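Local structure of Tae4 (Agrobacterium tumefaciens, 6IJF) at residues T31-E36 and H68-G73; R51-F56 and K78-N83. The protein is a type VI secretion system amidase effector that probably cleaves peptide bonds in the peptidoglycan of rival bacteria. All coordinates share one frame; numbering follows the deposited sequence.

Interaction 1: T31-E36 and H68-G73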
loop_
_atom_site.group_PDB
_atom_site.type_symbol
_atom_site.label_atom_id
_atom_site.label_comp_id
_atom_site.label_asym_id
_atom_site.label_seq_id
_atom_site.Cartn_x
_atom_site.Cartn_y
_atom_site.Cartn_z
ATOM N N THR C 31 5.544 -14.171 26.214
ATOM C CA THR C 31 4.841 -14.633 27.445
ATOM C C THR C 31 4.584 -16.136 27.332
ATOM O O THR C 31 4.885 -16.859 28.289
ATOM C CB THR C 31 3.571 -13.834 27.738
ATOM O OG1 THR C 31 3.988 -12.470 27.833
ATOM C CG2 THR C 31 2.900 -14.260 29.033
ATOM N N GLU C 32 4.100 -16.625 26.192
ATOM C CA GLU C 32 3.715 -18.048 26.088
ATOM C C GLU C 32 4.945 -18.910 26.422
ATOM O O GLU C 32 4.760 -19.935 27.092
ATOM C CB GLU C 32 3.141 -18.405 24.717
ATOM C CG GLU C 32 2.722 -19.854 24.613
ATOM C CD GLU C 32 2.102 -20.242 23.291
ATOM O OE1 GLU C 32 1.610 -19.323 22.585
ATOM O OE2 GLU C 32 2.055 -21.465 22.992
ATOM N N ILE C 33 6.142 -18.508 25.975
ATOM C CA ILE C 33 7.355 -19.371 26.054
ATOM C C ILE C 33 8.232 -18.967 27.244
ATOM O O ILE C 33 9.268 -19.628 27.451
ATOM C CB ILE C 33 8.141 -19.371 24.739
ATOM C CG1 ILE C 33 8.695 -17.994 24.373
ATOM C CG2 ILE C 33 7.290 -19.964 23.626
ATOM C CD1 ILE C 33 9.642 -18.025 23.190
ATOM N N GLY C 34 7.831 -17.957 28.009
ATOM C CA GLY C 34 8.509 -17.615 29.273
ATOM C C GLY C 34 9.682 -16.683 29.047
ATOM O O GLY C 34 10.603 -16.691 29.867
ATOM N N TRP C 35 9.640 -15.862 27.998
ATOM C CA TRP C 35 10.735 -14.915 27.665
ATOM C C TRP C 35 10.294 -13.482 27.930
ATOM O O TRP C 35 10.751 -12.587 27.188
ATOM C CB TRP C 35 11.143 -15.062 26.204
ATOM C CG TRP C 35 11.789 -16.350 25.846
ATOM C CD1 TRP C 35 11.794 -17.530 26.532
ATOM C CD2 TRP C 35 12.521 -16.580 24.638
ATOM N NE1 TRP C 35 12.489 -18.479 25.827
ATOM C CE2 TRP C 35 12.941 -17.923 24.661
ATOM C CE3 TRP C 35 12.858 -15.777 23.546
ATOM C CZ2 TRP C 35 13.691 -18.475 23.625
ATOM C CZ3 TRP C 35 13.605 -16.326 22.527
ATOM C CH2 TRP C 35 14.011 -17.657 22.569
ATOM N N GLU C 36 9.425 -13.263 28.916
ATOM C CA GLU C 36 8.885 -11.908 29.224
ATOM C C GLU C 36 10.031 -10.901 29.364
ATOM O O GLU C 36 9.879 -9.747 28.945
ATOM C CB GLU C 36 8.071 -11.893 30.528
ATOM C CG GLU C 36 6.778 -12.674 30.456
ATOM C CD GLU C 36 6.886 -14.129 30.878
ATOM O OE1 GLU C 36 7.900 -14.771 30.557
ATOM O OE2 GLU C 36 5.928 -14.617 31.514
ATOM N N HIS C 68 18.546 -21.304 22.114
ATOM C CA HIS C 68 17.682 -21.027 23.289
ATOM C C HIS C 68 16.687 -22.155 23.520
ATOM O O HIS C 68 16.557 -23.074 22.662
ATOM C CB HIS C 68 16.894 -19.722 23.110
ATOM C CG HIS C 68 17.709 -18.476 23.081
ATOM N ND1 HIS C 68 18.542 -18.149 22.026
ATOM C CD2 HIS C 68 17.767 -17.432 23.949
ATOM C CE1 HIS C 68 19.099 -16.977 22.255
ATOM N NE2 HIS C 68 18.621 -16.504 23.421
ATOM N N ARG C 69 15.977 -22.064 24.647
ATOM C CA ARG C 69 14.933 -23.053 25.020
ATOM C C ARG C 69 13.670 -22.329 25.487
ATOM O O ARG C 69 13.783 -21.226 26.073
ATOM C CB ARG C 69 15.471 -24.013 26.089
ATOM C CG ARG C 69 16.726 -24.716 25.617
ATOM C CD ARG C 69 16.917 -26.118 26.162
ATOM N NE ARG C 69 17.364 -27.085 25.156
ATOM C CZ ARG C 69 18.596 -27.186 24.668
ATOM N NH1 ARG C 69 19.538 -26.338 25.045
ATOM N NH2 ARG C 69 18.870 -28.126 23.777
ATOM N N ILE C 70 12.522 -22.960 25.213
ATOM C CA ILE C 70 11.191 -22.623 25.801
ATOM C C ILE C 70 11.317 -22.870 27.307
ATOM O O ILE C 70 11.801 -23.960 27.698
ATOM C CB ILE C 70 10.089 -23.472 25.145
ATOM C CG1 ILE C 70 9.971 -23.166 23.643
ATOM C CG2 ILE C 70 8.742 -23.278 25.851
ATOM C CD1 ILE C 70 8.915 -23.994 22.921
ATOM N N GLN C 71 10.940 -21.862 28.102
ATOM C CA GLN C 71 11.128 -21.828 29.571
ATOM C C GLN C 71 9.826 -22.131 30.305
ATOM O O GLN C 71 9.884 -22.188 31.521
ATOM C CB GLN C 71 11.621 -20.451 30.016
ATOM C CG GLN C 71 12.965 -20.058 29.423
ATOM C CD GLN C 71 14.116 -20.918 29.893
ATOM O OE1 GLN C 71 14.207 -21.250 31.067
ATOM N NE2 GLN C 71 15.028 -21.264 28.995
ATOM N N LYS C 72 8.703 -22.329 29.612
ATOM C CA LYS C 72 7.370 -22.446 30.264
ATOM C C LYS C 72 6.426 -23.283 29.398
ATOM O O LYS C 72 6.548 -23.236 28.127
ATOM C CB LYS C 72 6.831 -21.029 30.484
ATOM C CG LYS C 72 5.437 -20.916 31.103
ATOM C CD LYS C 72 4.762 -19.565 30.794
ATOM C CE LYS C 72 5.523 -18.425 31.406
ATOM N NZ LYS C 72 4.929 -17.124 31.046
ATOM N N GLY C 73 5.556 -24.055 30.056
ATOM C CA GLY C 73 4.360 -24.649 29.439
ATOM C C GLY C 73 4.618 -26.076 28.965
ATOM O O GLY C 73 5.634 -26.667 29.304
#
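A Schellman motif at Gly-34 closes helix 26-33, and the turn it creates is gripped by strand 68-69 and the loop that follows it, a worked example of how carbonyls at a helix C terminus find partners far away in the sequence. Thr-31 O, already bonded to Gly-34 N, also accepts from Lys-72 NZ at 2.8 Å. To get there the lysine chain sets off opposite the backbone N (chi1 178°), passes Gly-34 CA and bends near its end. The same ammonium meets Glu-36 OE2 on the syn side at 2.7 Å, somewhat out of the carboxylate plane, so a salt bridge and a helix-end carbonyl share one charge. A positive charge here would probably suit the negative end of the helix dipole. Next along the turn, Ile-33 O receives Gln-71 N at 2.9 Å, while Ile-33 CB rests on Ile-70 CG2. Ile-33 CG1 sits between backbone N and carbonyl carbon (chi1 63°), which carries CD1 over the centre of the Trp-35 ring, 3.5 Å above its plane. The far end of the indole packs on His-68 CB, and the plane of the His-68 ring, bonded through NE2 to Tyr-44 OH, is inclined at 42° to that of the six-membered ring of Trp-35. Arg-69 O lies at the indole edge and is approached from opposite faces of its carbonyl plane, by Gln-71 NE2 at 3.2 Å and by Trp-35 NE1 at 3.0 Å.

Interaction 2: R51-F56 and K78-N83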
loop_
_atom_site.group_PDB
_atom_site.type_symbol
_atom_site.label_atom_id
_atom_site.label_comp_id
_atom_site.label_asym_id
_atom_site.label_seq_id
_atom_site.Cartn_x
_atom_site.Cartn_y
_atom_site.Cartn_z
ATOM N N ARG C 51 9.303 -17.853 15.716
ATOM C CA ARG C 51 7.930 -18.238 15.297
ATOM C C ARG C 51 8.011 -19.539 14.496
ATOM O O ARG C 51 7.202 -20.462 14.744
ATOM C CB ARG C 51 7.266 -17.077 14.544
ATOM C CG ARG C 51 7.047 -15.863 15.424
ATOM C CD ARG C 51 6.549 -14.642 14.665
ATOM N NE ARG C 51 6.351 -13.506 15.546
ATOM C CZ ARG C 51 5.242 -13.284 16.250
ATOM N NH1 ARG C 51 4.239 -14.145 16.187
ATOM N NH2 ARG C 51 5.133 -12.187 16.973
ATOM N N VAL C 52 8.980 -19.666 13.580
ATOM C CA VAL C 52 9.116 -20.923 12.787
ATOM C C VAL C 52 9.573 -22.081 13.699
ATOM O O VAL C 52 9.001 -23.204 13.556
ATOM C CB VAL C 52 10.008 -20.744 11.547
ATOM C CG1 VAL C 52 10.298 -22.098 10.894
ATOM C CG2 VAL C 52 9.366 -19.792 10.537
ATOM N N SER C 53 10.508 -21.848 14.616
ATOM C CA SER C 53 10.943 -22.872 15.625
ATOM C C SER C 53 9.726 -23.424 16.375
ATOM O O SER C 53 9.548 -24.654 16.421
ATOM C CB SER C 53 11.936 -22.309 16.609
ATOM O OG SER C 53 13.117 -21.881 15.990
ATOM N N ILE C 54 8.846 -22.550 16.859
ATOM C CA ILE C 54 7.653 -22.945 17.673
ATOM C C ILE C 54 6.714 -23.809 16.831
ATOM O O ILE C 54 6.233 -24.848 17.348
ATOM C CB ILE C 54 6.968 -21.702 18.245
ATOM C CG1 ILE C 54 7.828 -21.123 19.360
ATOM C CG2 ILE C 54 5.560 -22.021 18.713
ATOM C CD1 ILE C 54 7.499 -19.714 19.735
ATOM N N ALA C 55 6.485 -23.431 15.573
ATOM C CA ALA C 55 5.643 -24.217 14.655
ATOM C C ALA C 55 6.162 -25.671 14.590
ATOM O O ALA C 55 5.331 -26.623 14.678
ATOM C CB ALA C 55 5.585 -23.567 13.299
ATOM N N PHE C 56 7.473 -25.848 14.444
ATOM C CA PHE C 56 8.109 -27.199 14.340
ATOM C C PHE C 56 7.969 -27.945 15.681
ATOM O O PHE C 56 7.422 -29.071 15.692
ATOM C CB PHE C 56 9.560 -27.094 13.863
ATOM C CG PHE C 56 9.680 -27.062 12.354
ATOM C CD1 PHE C 56 9.612 -28.227 11.624
ATOM C CD2 PHE C 56 9.749 -25.866 11.663
ATOM C CE1 PHE C 56 9.689 -28.219 10.233
ATOM C CE2 PHE C 56 9.818 -25.845 10.277
ATOM C CZ PHE C 56 9.811 -27.029 9.567
ATOM N N LYS C 78 12.165 -27.477 25.191
ATOM C CA LYS C 78 12.374 -27.702 23.732
ATOM C C LYS C 78 13.178 -26.539 23.135
ATOM O O LYS C 78 13.101 -25.434 23.675
ATOM C CB LYS C 78 11.035 -27.906 23.020
ATOM C CG LYS C 78 10.253 -29.123 23.466
ATOM C CD LYS C 78 10.928 -30.422 23.037
ATOM C CE LYS C 78 10.049 -31.625 23.297
ATOM N NZ LYS C 78 10.793 -32.877 23.054
ATOM N N GLY C 79 13.933 -26.780 22.059
ATOM C CA GLY C 79 14.876 -25.798 21.478
ATOM C C GLY C 79 14.203 -24.781 20.551
ATOM O O GLY C 79 13.258 -25.153 19.826
ATOM N N ILE C 80 14.645 -23.523 20.630
ATOM C CA ILE C 80 14.259 -22.380 19.749
ATOM C C ILE C 80 15.558 -21.849 19.135
ATOM O O ILE C 80 16.459 -21.467 19.909
ATOM C CB ILE C 80 13.566 -21.232 20.528
ATOM C CG1 ILE C 80 12.213 -21.594 21.146
ATOM C CG2 ILE C 80 13.456 -19.981 19.669
ATOM C CD1 ILE C 80 11.256 -22.280 20.231
ATOM N N GLU C 81 15.634 -21.736 17.813
ATOM C CA GLU C 81 16.739 -20.980 17.158
ATOM C C GLU C 81 16.261 -19.557 16.909
ATOM O O GLU C 81 15.219 -19.381 16.223
ATOM C CB GLU C 81 17.166 -21.681 15.868
ATOM C CG GLU C 81 18.324 -21.005 15.151
ATOM C CD GLU C 81 19.489 -20.657 16.081
ATOM O OE1 GLU C 81 20.167 -21.579 16.556
ATOM O OE2 GLU C 81 19.696 -19.446 16.363
ATOM N N VAL C 82 16.965 -18.568 17.440
ATOM C CA VAL C 82 16.522 -17.141 17.349
ATOM C C VAL C 82 17.075 -16.497 16.077
ATOM O O VAL C 82 16.533 -15.459 15.675
ATOM C CB VAL C 82 16.917 -16.351 18.606
ATOM C CG1 VAL C 82 16.798 -14.847 18.440
ATOM C CG2 VAL C 82 16.118 -16.834 19.807
ATOM N N ASN C 83 18.112 -17.065 15.476
ATOM C CA ASN C 83 18.893 -16.425 14.376
ATOM C C ASN C 83 18.371 -17.019 13.075
ATOM O O ASN C 83 18.416 -18.278 12.907
ATOM C CB ASN C 83 20.405 -16.667 14.476
ATOM C CG ASN C 83 21.198 -15.985 13.375
ATOM O OD1 ASN C 83 21.620 -14.834 13.482
ATOM N ND2 ASN C 83 21.460 -16.732 12.340
#
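Glu-81, just past strand 79-80, turns its main chain to Ser-53 while the flat carboxylate at its end is met at OE2 by the backbone N of Asn-83, 3.0 Å away and on the anti lone pair; Arg-86 NH1 adds a salt bridge to the same oxygen. The side chain, bent at chi2 (48°), leads away from helix 48-58 to reach Asn-83, the N-cap residue of helix 84-92. It is the main chain of Glu-81 that faces the helix: its N donates to Ser-53 OG at 3.1 Å, with an N-H...O angle of 147°. Lying beside its own backbone N (chi1 -62°), Ser-53 OG also hydrogen-bonds to Ala-49 O one turn earlier, and this buried hydroxyl thus links the helix backbone to that of the strand's exit. Beside the polar bond the packing is apolar. Ile-80 CD1 fits against both Ser-53 CB, at 3.7 Å, and Ile-54 CG1, at the same 3.7 Å, the two isoleucine side chains running at a slant to each other. With a residue as small as serine here, the backbones can come close, Ser-53 CA and Ile-80 CA lying 5.3 Å apart. Leu-87 of helix 84-92 touches Ser-53 and Glu-81 as well. The contact thus packs the segment leading into helix 84-92 against helix 48-58, which probably carries the nucleophilic cysteine at its N-terminal end, as the corresponding helix does in papain-like amidases.

How the interactions relate
From the N terminus the chain passes the end of helix 26-33, then runs through helix 48-58, strand 68-69 and strand 79-80. Interaction 1 closes a loop that contains the whole of helix 48-58; interaction 2 then joins that helix to a strand lying beyond interaction 1, so the two loops cross. The crossing is fastened in the two-stranded antiparallel sheet, where His-68 O and Ile-80 N probably form a hydrogen bond at 2.8 Å. Val-82 CG2 adds packing against Trp-35 CH2, and Ile-33 touches Ile-54 between the helices. Together the two contacts bind helix 26-33, helix 48-58 and the small sheet into one unit.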